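Local coordinates for arginine decarboxylase, A207R protein (PDB 2NVA) that binds pyridoxal 5'-phosphate and decarboxylates arginine to agmatine, as a viral member of the eukaryotic ornithine decarboxylase-like family, at residues Q303-V308 / W344-S349. Sequence-based numbering, arbitrary orientation.
Sequences QLLRDV and WVYFPS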
loop_
_atom_site.group_PDB
_atom_site.type_symbol
_atom_site.label_atom_id
_atom_site.label_comp_id
_atom_site.label_asym_id
_atom_site.label_seq_id
_atom_site.Cartn_x
_atom_site.Cartn_y
_atom_site.Cartn_z
ATOM N N GLN A 303 13.743 -12.691 -14.270
ATOM C CA GLN A 303 14.221 -13.451 -15.424
ATOM C C GLN A 303 14.258 -12.511 -16.627
ATOM O O GLN A 303 13.258 -11.861 -16.929
ATOM C CB GLN A 303 13.246 -14.595 -15.709
ATOM C CG GLN A 303 13.199 -15.631 -14.591
ATOM C CD GLN A 303 14.407 -16.528 -14.618
ATOM O OE1 GLN A 303 14.758 -17.080 -15.663
ATOM N NE2 GLN A 303 15.054 -16.695 -13.472
ATOM N N LEU A 304 15.396 -12.445 -17.314
ATOM C CA LEU A 304 15.492 -11.646 -18.542
ATOM C C LEU A 304 14.763 -12.336 -19.690
ATOM O O LEU A 304 14.869 -13.557 -19.858
ATOM C CB LEU A 304 16.955 -11.475 -18.941
ATOM C CG LEU A 304 17.729 -10.278 -18.419
ATOM C CD1 LEU A 304 18.048 -10.429 -16.926
ATOM C CD2 LEU A 304 19.010 -10.155 -19.262
ATOM N N LEU A 305 14.013 -11.565 -20.468
ATOM C CA LEU A 305 13.353 -12.116 -21.651
ATOM C C LEU A 305 14.278 -12.142 -22.868
ATOM O O LEU A 305 14.138 -13.004 -23.729
ATOM C CB LEU A 305 12.031 -11.394 -21.937
ATOM C CG LEU A 305 10.984 -11.839 -20.895
ATOM C CD1 LEU A 305 9.914 -10.779 -20.691
ATOM C CD2 LEU A 305 10.373 -13.197 -21.229
ATOM N N ARG A 306 15.215 -11.191 -22.930
ATOM C CA ARG A 306 16.267 -11.186 -23.955
ATOM C C ARG A 306 17.299 -12.285 -23.673
ATOM O O ARG A 306 17.818 -12.400 -22.553
ATOM C CB ARG A 306 16.945 -9.816 -23.990
ATOM C CG ARG A 306 18.161 -9.740 -24.883
ATOM C CD ARG A 306 18.650 -8.306 -25.062
ATOM N NE ARG A 306 18.759 -7.568 -23.799
ATOM C CZ ARG A 306 19.816 -7.599 -22.986
ATOM N NH1 ARG A 306 20.867 -8.352 -23.299
ATOM N NH2 ARG A 306 19.831 -6.875 -21.861
ATOM N N ASP A 307 17.565 -13.117 -24.680
ATOM C CA ASP A 307 18.566 -14.188 -24.559
ATOM C C ASP A 307 19.985 -13.605 -24.489
ATOM O O ASP A 307 20.349 -12.710 -25.271
ATOM C CB ASP A 307 18.461 -15.157 -25.747
ATOM C CG ASP A 307 19.274 -16.427 -25.545
ATOM O OD1 ASP A 307 19.725 -16.695 -24.410
ATOM O OD2 ASP A 307 19.457 -17.183 -26.523
ATOM N N VAL A 308 20.775 -14.096 -23.536
ATOM C CA VAL A 308 22.178 -13.713 -23.432
ATOM C C VAL A 308 23.036 -14.970 -23.517
ATOM O O VAL A 308 22.571 -16.045 -23.125
ATOM C CB VAL A 308 22.487 -12.931 -22.122
ATOM C CG1 VAL A 308 21.692 -11.617 -22.078
ATOM C CG2 VAL A 308 22.210 -13.781 -20.884
ATOM N N TRP A 344 12.468 -6.207 -21.278
ATOM C CA TRP A 344 11.440 -6.720 -20.387
ATOM C C TRP A 344 12.038 -7.814 -19.531
ATOM O O TRP A 344 12.917 -8.580 -19.978
ATOM C CB TRP A 344 10.262 -7.288 -21.198
ATOM C CG TRP A 344 9.378 -6.242 -21.829
ATOM C CD1 TRP A 344 9.530 -5.655 -23.061
ATOM C CD2 TRP A 344 8.188 -5.693 -21.268
ATOM N NE1 TRP A 344 8.506 -4.761 -23.295
ATOM C CE2 TRP A 344 7.674 -4.758 -22.201
ATOM C CE3 TRP A 344 7.509 -5.886 -20.054
ATOM C CZ2 TRP A 344 6.499 -4.027 -21.955
ATOM C CZ3 TRP A 344 6.346 -5.159 -19.818
ATOM C CH2 TRP A 344 5.857 -4.240 -20.758
ATOM N N VAL A 345 11.554 -7.898 -18.302
ATOM C CA VAL A 345 11.886 -9.014 -17.425
ATOM C C VAL A 345 10.585 -9.553 -16.854
ATOM O O VAL A 345 9.556 -8.881 -16.939
ATOM C CB VAL A 345 12.845 -8.597 -16.264
ATOM C CG1 VAL A 345 14.124 -7.942 -16.825
ATOM C CG2 VAL A 345 12.158 -7.638 -15.285
ATOM N N TYR A 346 10.620 -10.751 -16.274
ATOM C CA TYR A 346 9.485 -11.161 -15.467
ATOM C C TYR A 346 9.920 -11.743 -14.133
ATOM O O TYR A 346 11.012 -12.281 -13.999
ATOM C CB TYR A 346 8.550 -12.107 -16.235
ATOM C CG TYR A 346 9.073 -13.511 -16.413
ATOM C CD1 TYR A 346 8.829 -14.502 -15.449
ATOM C CD2 TYR A 346 9.788 -13.864 -17.556
ATOM C CE1 TYR A 346 9.308 -15.789 -15.606
ATOM C CE2 TYR A 346 10.259 -15.165 -17.724
ATOM C CZ TYR A 346 10.024 -16.110 -16.742
ATOM O OH TYR A 346 10.500 -17.392 -16.913
ATOM N N PHE A 347 9.029 -11.625 -13.151
ATOM C CA PHE A 347 9.245 -12.179 -11.825
ATOM C C PHE A 347 8.370 -13.410 -11.657
ATOM O O PHE A 347 7.131 -13.312 -11.736
ATOM C CB PHE A 347 8.911 -11.131 -10.760
ATOM C CG PHE A 347 9.895 -9.998 -10.711
ATOM C CD1 PHE A 347 10.964 -10.035 -9.822
ATOM C CD2 PHE A 347 9.771 -8.906 -11.579
ATOM C CE1 PHE A 347 11.890 -8.991 -9.770
ATOM C CE2 PHE A 347 10.693 -7.851 -11.539
ATOM C CZ PHE A 347 11.765 -7.905 -10.629
ATOM N N PRO A 348 9.012 -14.578 -11.465
ATOM C CA PRO A 348 8.267 -15.830 -11.320
ATOM C C PRO A 348 7.437 -15.859 -10.035
ATOM O O PRO A 348 7.776 -15.163 -9.092
ATOM C CB PRO A 348 9.370 -16.903 -11.245
ATOM C CG PRO A 348 10.618 -16.241 -11.772
ATOM C CD PRO A 348 10.477 -14.782 -11.410
ATOM N N SER A 349 6.379 -16.676 -10.023
ATOM C CA SER A 349 5.605 -16.963 -8.805
ATOM C C SER A 349 5.153 -15.686 -8.110
ATOM O O SER A 349 5.408 -15.467 -6.923
ATOM C CB SER A 349 6.394 -17.885 -7.859
ATOM O OG SER A 349 6.721 -19.116 -8.525
HETATM O O HOH W 1 13.259 -17.461 -17.928
HETATM O O HOH W 2 15.413 -8.769 -21.113
#
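Leu305 fills the tight end of this contact: its CD1 lies 3.5 Å from Trp344 CB, while its CD2 meets the rim of the Tyr346 ring near the ring plane, 3.8 Å from CD2 of that tyrosine. Val5, Asn6 and Leu9 of the N-terminal helix 2-11 also touch this leucine. Over one face of the same ring sits Gln303 CB, in a CH-pi contact 3.8 Å from the centroid. With chi1 at 74°, the tyrosine CG is flanked by both its backbone N and its carbonyl carbon, which lays the ring against Gln303 CB. Gln303 and Tyr346 form an antiparallel hydrogen-bonded pair, with Gln303 N to Tyr346 O at 2.8 Å and nearly straight (177°) and Tyr346 N returning to Gln303 O. The short strand 303-304 thereby borders strand 344-347, whose other neighbour is strand 262-274, in the mixed beta-sheet domain that accompanies the TIM barrel in this decarboxylase family. Leu305 N donates to Trp344 O at 3.2 Å, and a water bridges that carbonyl to Arg306 N. Packing loosens toward the amide end of Gln303, an exposed residue: after a turn about chi2 (-76°), its CG brushes Pro348 CG at 3.9 Å, and a water links its OE1 to Tyr346 OH.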